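Local coordinates for iodotyrosine deiodinase (Thermotoga neapolitana, PDB 6Q1B), which uses FMN to catalyse the reductive dehalogenation of halotyrosines, releasing iodide from mono- and diiodotyrosine with NADPH as reductant, at residues W90-L95 and V136-P141. Numbering follows the deposited sequence.
Sequences WRKPFL and VPYTPP. With FMN (flavin mononucleotide), chain C; YOF (3-fluorotyrosine), chain D.
Phe94 and Tyr138 meet in a T-shaped (edge-to-face) pair: the edge of the phenylalanine ring turns toward the tyrosine ring, with centroids 5.6 Å apart and planes at 75°. CE1 and CZ of Phe94 do the touching, CZ lying 3.9 Å from Tyr138 CD1, while Val136 CG1 sits over one face of the phenylalanine near its rim and Lys92 CB lies over the opposite face. Further out along the tyrosine, Leu95 CD1 packs 3.8 Å from Tyr138 CE2, and Lys92 CG comes equally near the phenolic OH. The apolar stem of Lys92 passes the phenol end of Tyr138 at about a right angle, bent at chi2, before NZ reaches the bound 3-fluorotyrosine. There NZ donates a hydrogen bond of 2.6 Å to ligand O and a weak one to OXT, with a further bond to the backbone of Thr89. Such a lysine illustrates how a halotyrosine dehalogenase of the nitroreductase fold holds the carboxylate of its ligand beside the flavin; Glu68, Tyr72 and Met41 of the second subunit complete the site, which is therefore shared across the homodimer. Tyr138 borders both bound molecules along one side of its ring, with CE1 3.3 Å from ligand OXT and CD1 3.5 Å from FMN O4. With CG anti to the backbone N (chi1 172°), the ring leaves the loop that follows strand 134-135 and reaches toward residues 92-95. Next in that loop, Thr139 N donates a fairly straight bond of 3.1 Å, at 164°, to FMN O4, and Val136 CG2 packs against the pyrimidine end of the flavin. Outside this shell, Glu68 OE2 is hydrogen-bonded to Tyr138 OH as well as to the ligand, a link between the aromatic pair and substrate recognition, while Ile161 and Pro163 of strand 156-165 back Leu95 and Phe94.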
ATOM      1  N   TRP A  90      25.696  -1.223   0.447  1.00 17.85           N
ATOM      2  CA  TRP A  90      25.167  -1.084  -0.903  1.00 19.25           C
ATOM      3  C   TRP A  90      25.083  -2.413  -1.612  1.00 18.20           C
ATOM      4  O   TRP A  90      24.481  -2.507  -2.673  1.00 17.30           O
ATOM      5  CB  TRP A  90      26.039  -0.133  -1.705  1.00 17.42           C
ATOM      6  CG  TRP A  90      27.486  -0.498  -1.659  1.00 14.68           C
ATOM      7  CD1 TRP A  90      28.401  -0.076  -0.741  1.00 20.30           C
ATOM      8  CD2 TRP A  90      28.197  -1.346  -2.563  1.00 14.84           C
ATOM      9  NE1 TRP A  90      29.620  -0.617  -1.011  1.00 23.26           N
ATOM     10  CE2 TRP A  90      29.528  -1.407  -2.120  1.00 19.18           C
ATOM     11  CE3 TRP A  90      27.832  -2.069  -3.699  1.00 21.26           C
ATOM     12  CZ2 TRP A  90      30.497  -2.135  -2.774  1.00 17.52           C
ATOM     13  CZ3 TRP A  90      28.798  -2.798  -4.342  1.00 18.80           C
ATOM     14  CH2 TRP A  90      30.112  -2.837  -3.884  1.00 18.00           C
ATOM     15  N   ARG A  91      25.723  -3.432  -1.060  1.00 18.29           N
ATOM     16  CA  ARG A  91      25.721  -4.741  -1.677  1.00 16.17           C
ATOM     17  C   ARG A  91      24.342  -5.328  -1.484  1.00 20.56           C
ATOM     18  O   ARG A  91      23.771  -5.231  -0.414  1.00 16.68           O
ATOM     19  CB  ARG A  91      26.772  -5.651  -1.059  1.00 21.32           C
ATOM     20  CG  ARG A  91      28.182  -5.104  -1.196  1.00 27.60           C
ATOM     21  CD  ARG A  91      29.096  -5.570  -0.070  1.00 31.28           C
ATOM     22  NE  ARG A  91      30.414  -4.932  -0.170  1.00 33.98           N
ATOM     23  CZ  ARG A  91      30.738  -3.765   0.382  1.00 50.62           C
ATOM     24  NH1 ARG A  91      29.844  -3.089   1.098  1.00 61.86           N
ATOM     25  NH2 ARG A  91      31.965  -3.272   0.220  1.00 44.81           N
ATOM     26  N   LYS A  92      23.810  -5.931  -2.531  1.00 19.47           N
ATOM     27  CA  LYS A  92      22.463  -6.482  -2.498  1.00 21.35           C
ATOM     28  C   LYS A  92      22.461  -7.884  -3.050  1.00 15.08           C
ATOM     29  O   LYS A  92      21.887  -8.148  -4.099  1.00 16.62           O
ATOM     30  CB  LYS A  92      21.516  -5.609  -3.294  1.00 20.42           C
ATOM     31  CG  LYS A  92      21.480  -4.181  -2.832  1.00 16.47           C
ATOM     32  CD  LYS A  92      21.019  -4.054  -1.361  1.00 16.21           C
ATOM     33  CE  LYS A  92      21.362  -2.721  -0.788  1.00 19.47           C
ATOM     34  NZ  LYS A  92      21.255  -2.719   0.706  1.00 20.34           N
ATOM     35  N   PRO A  93      23.091  -8.805  -2.343  1.00 19.39           N
ATOM     36  CA  PRO A  93      23.235 -10.181  -2.823  1.00 17.78           C
ATOM     37  C   PRO A  93      21.883 -10.852  -3.011  1.00 21.55           C
ATOM     38  O   PRO A  93      21.775 -11.759  -3.827  1.00 23.36           O
ATOM     39  CB  PRO A  93      24.057 -10.858  -1.718  1.00 25.87           C
ATOM     40  CG  PRO A  93      23.931  -9.970  -0.529  1.00 24.77           C
ATOM     41  CD  PRO A  93      23.770  -8.593  -1.048  1.00 18.59           C
ATOM     42  N   PHE A  94      20.865 -10.394  -2.290  1.00 18.71           N
ATOM     43  CA  PHE A  94      19.586 -11.049  -2.360  1.00 17.87           C
ATOM     44  C   PHE A  94      18.998 -10.835  -3.721  1.00 18.99           C
ATOM     45  O   PHE A  94      18.094 -11.545  -4.094  1.00 16.24           O
ATOM     46  CB  PHE A  94      18.610 -10.557  -1.294  1.00 23.04           C
ATOM     47  CG  PHE A  94      18.458  -9.069  -1.230  1.00 15.99           C
ATOM     48  CD1 PHE A  94      17.659  -8.396  -2.119  1.00 13.48           C
ATOM     49  CD2 PHE A  94      19.094  -8.342  -0.227  1.00 19.95           C
ATOM     50  CE1 PHE A  94      17.507  -7.028  -2.047  1.00 16.15           C
ATOM     51  CE2 PHE A  94      18.958  -6.972  -0.142  1.00 23.97           C
ATOM     52  CZ  PHE A  94      18.160  -6.306  -1.042  1.00 19.01           C
ATOM     53  N   LEU A  95      19.492  -9.862  -4.470  1.00 17.00           N
ATOM     54  CA  LEU A  95      18.936  -9.671  -5.802  1.00 13.69           C
ATOM     55  C   LEU A  95      19.423 -10.758  -6.738  1.00 19.44           C
ATOM     56  O   LEU A  95      18.832 -10.972  -7.791  1.00 19.18           O
ATOM     57  CB  LEU A  95      19.317  -8.316  -6.355  1.00 19.70           C
ATOM     58  CG  LEU A  95      18.711  -7.147  -5.594  1.00 15.27           C
ATOM     59  CD1 LEU A  95      19.295  -5.884  -6.128  1.00 17.66           C
ATOM     60  CD2 LEU A  95      17.190  -7.144  -5.738  1.00 16.70           C
ATOM     61  N   VAL A 136      11.335  -8.533   0.416  1.00 14.21           N
ATOM     62  CA  VAL A 136      11.742  -7.253   0.927  1.00 15.81           C
ATOM     63  C   VAL A 136      11.343  -6.270  -0.155  1.00 13.44           C
ATOM     64  O   VAL A 136      11.567  -6.527  -1.322  1.00 15.84           O
ATOM     65  CB  VAL A 136      13.231  -7.194   1.236  1.00 17.95           C
ATOM     66  CG1 VAL A 136      14.054  -7.705   0.085  1.00 13.81           C
ATOM     67  CG2 VAL A 136      13.625  -5.774   1.623  1.00 14.35           C
ATOM     68  N   PRO A 137      10.706  -5.171   0.228  1.00 13.26           N
ATOM     69  CA  PRO A 137      10.394  -4.163  -0.765  1.00 13.74           C
ATOM     70  C   PRO A 137      11.670  -3.427  -1.055  1.00 16.13           C
ATOM     71  O   PRO A 137      12.070  -2.552  -0.326  1.00 26.46           O
ATOM     72  CB  PRO A 137       9.361  -3.285  -0.076  1.00 14.59           C
ATOM     73  CG  PRO A 137       8.843  -4.108   1.024  1.00 15.95           C
ATOM     74  CD  PRO A 137       9.992  -4.907   1.481  1.00 18.32           C
ATOM     75  N   TYR A 138      12.340  -3.828  -2.101  1.00 14.24           N
ATOM     76  CA  TYR A 138      13.631  -3.258  -2.342  1.00 15.24           C
ATOM     77  C   TYR A 138      13.468  -2.102  -3.303  1.00 17.20           C
ATOM     78  O   TYR A 138      12.899  -2.241  -4.366  1.00 15.12           O
ATOM     79  CB  TYR A 138      14.597  -4.284  -2.889  1.00 13.36           C
ATOM     80  CG  TYR A 138      15.851  -3.596  -3.286  1.00 13.48           C
ATOM     81  CD1 TYR A 138      16.630  -2.942  -2.341  1.00 15.80           C
ATOM     82  CD2 TYR A 138      16.228  -3.518  -4.611  1.00 13.37           C
ATOM     83  CE1 TYR A 138      17.751  -2.257  -2.714  1.00 16.50           C
ATOM     84  CE2 TYR A 138      17.335  -2.832  -4.991  1.00 13.29           C
ATOM     85  CZ  TYR A 138      18.109  -2.220  -4.037  1.00 18.26           C
ATOM     86  OH  TYR A 138      19.212  -1.533  -4.412  1.00 18.19           O
ATOM     87  N   THR A 139      14.015  -0.959  -2.915  1.00 17.04           N
ATOM     88  CA  THR A 139      13.851   0.260  -3.663  1.00 24.05           C
ATOM     89  C   THR A 139      15.225   0.877  -3.832  1.00 20.83           C
ATOM     90  O   THR A 139      15.712   1.561  -2.936  1.00 22.40           O
ATOM     91  CB  THR A 139      12.918   1.235  -2.948  1.00 33.99           C
ATOM     92  OG1 THR A 139      13.389   1.429  -1.614  1.00 28.85           O
ATOM     93  CG2 THR A 139      11.500   0.686  -2.885  1.00 36.66           C
ATOM     94  N   PRO A 140      15.883   0.595  -4.956  1.00 24.75           N
ATOM     95  CA  PRO A 140      17.179   1.214  -5.221  1.00 22.71           C
ATOM     96  C   PRO A 140      16.991   2.705  -5.415  1.00 23.01           C
ATOM     97  O   PRO A 140      15.883   3.138  -5.693  1.00 19.81           O
ATOM     98  CB  PRO A 140      17.634   0.545  -6.506  1.00 23.64           C
ATOM     99  CG  PRO A 140      16.350   0.185  -7.191  1.00 20.07           C
ATOM    100  CD  PRO A 140      15.404  -0.184  -6.099  1.00 20.79           C
ATOM    101  N   PRO A 141      18.063   3.484  -5.293  1.00 22.88           N
ATOM    102  CA  PRO A 141      17.926   4.938  -5.401  1.00 35.46           C
ATOM    103  C   PRO A 141      17.368   5.364  -6.745  1.00 40.50           C
ATOM    104  O   PRO A 141      16.656   6.365  -6.833  1.00 54.05           O
ATOM    105  CB  PRO A 141      19.360   5.447  -5.241  1.00 32.74           C
ATOM    106  CG  PRO A 141      20.099   4.367  -4.622  1.00 26.47           C
ATOM    107  CD  PRO A 141      19.431   3.075  -4.961  1.00 25.60           C
TER
HETATM  108  N1  FMN C 301      14.786  -2.804   2.761  1.00 11.74           N
HETATM  109  C2  FMN C 301      15.993  -2.803   2.165  1.00 14.29           C
HETATM  110  O2  FMN C 301      16.864  -3.559   2.573  1.00 16.39           O
HETATM  111  N3  FMN C 301      16.249  -1.954   1.127  1.00 13.11           N
HETATM  112  C4  FMN C 301      15.294  -1.108   0.634  1.00 12.51           C
HETATM  113  O4  FMN C 301      15.550  -0.349  -0.293  1.00 14.47           O
HETATM  114  C4A FMN C 301      14.064  -1.107   1.241  1.00 12.79           C
HETATM  115  N5  FMN C 301      13.092  -0.278   0.788  1.00 17.14           N
HETATM  116  C5A FMN C 301      11.856  -0.326   1.359  1.00 14.23           C
HETATM  117  C6  FMN C 301      10.883   0.502   0.836  1.00 12.54           C
HETATM  118  C7  FMN C 301       9.618   0.483   1.381  1.00 11.39           C
HETATM  119  C7M FMN C 301       8.569   1.380   0.813  1.00 13.52           C
HETATM  120  C8  FMN C 301       9.360  -0.369   2.443  1.00 11.41           C
HETATM  121  C8M FMN C 301       7.966  -0.411   2.994  1.00 14.48           C
HETATM  122  C9  FMN C 301      10.331  -1.222   2.970  1.00 10.70           C
HETATM  123  C9A FMN C 301      11.601  -1.190   2.411  1.00 13.53           C
HETATM  124  N10 FMN C 301      12.613  -1.998   2.901  1.00 14.20           N
HETATM  125  C10 FMN C 301      13.822  -1.978   2.285  1.00 12.37           C
HETATM  126  C1' FMN C 301      12.400  -2.938   4.029  1.00 11.18           C
HETATM  127  C2' FMN C 301      12.400  -2.149   5.337  1.00 10.58           C
HETATM  128  O2' FMN C 301      13.733  -1.887   5.724  1.00 12.89           O
HETATM  129  C3' FMN C 301      11.642  -2.947   6.393  1.00 11.90           C
HETATM  130  O3' FMN C 301      10.284  -3.042   6.018  1.00 12.32           O
HETATM  131  C4' FMN C 301      11.755  -2.361   7.794  1.00 12.88           C
HETATM  132  O4' FMN C 301      13.107  -2.496   8.171  1.00 13.83           O
HETATM  133  C5' FMN C 301      10.906  -3.143   8.774  1.00 14.97           C
HETATM  134  O5' FMN C 301      11.281  -4.493   8.676  1.00 13.27           O
HETATM  135  P   FMN C 301      10.567  -5.569   9.603  1.00 16.85           P
HETATM  136  O1P FMN C 301      11.344  -6.889   9.415  1.00 13.63           O
HETATM  137  O2P FMN C 301       9.112  -5.729   9.161  1.00 13.69           O
HETATM  138  O3P FMN C 301      10.677  -5.016  11.022  1.00 13.81           O
HETATM  139  N   YOF D 302      17.788   1.067  -0.588  1.00 14.72           N
HETATM  140  CA  YOF D 302      18.932   1.150   0.266  1.00 18.91           C
HETATM  141  C   YOF D 302      19.297  -0.263   0.647  1.00 16.72           C
HETATM  142  O   YOF D 302      20.367  -0.384   1.445  1.00 18.52           O
HETATM  143  OXT YOF D 302      18.675  -1.265   0.324  1.00 15.18           O
HETATM  144  CB  YOF D 302      18.634   1.900   1.554  1.00 15.88           C
HETATM  145  CG  YOF D 302      17.441   1.452   2.317  1.00 13.09           C
HETATM  146  CD1 YOF D 302      16.302   2.263   2.313  1.00 17.55           C
HETATM  147  CD2 YOF D 302      17.458   0.289   3.100  1.00 12.62           C
HETATM  148  CE1 YOF D 302      15.202   1.881   3.084  1.00 18.29           C
HETATM  149  CE2 YOF D 302      16.359  -0.104   3.861  1.00 12.35           C
HETATM  150  CZ  YOF D 302      15.218   0.698   3.832  1.00 11.21           C
HETATM  151  OH  YOF D 302      14.151   0.330   4.570  1.00 15.01           O
HETATM  152  F   YOF D 302      14.072   2.617   3.092  1.00 29.14           F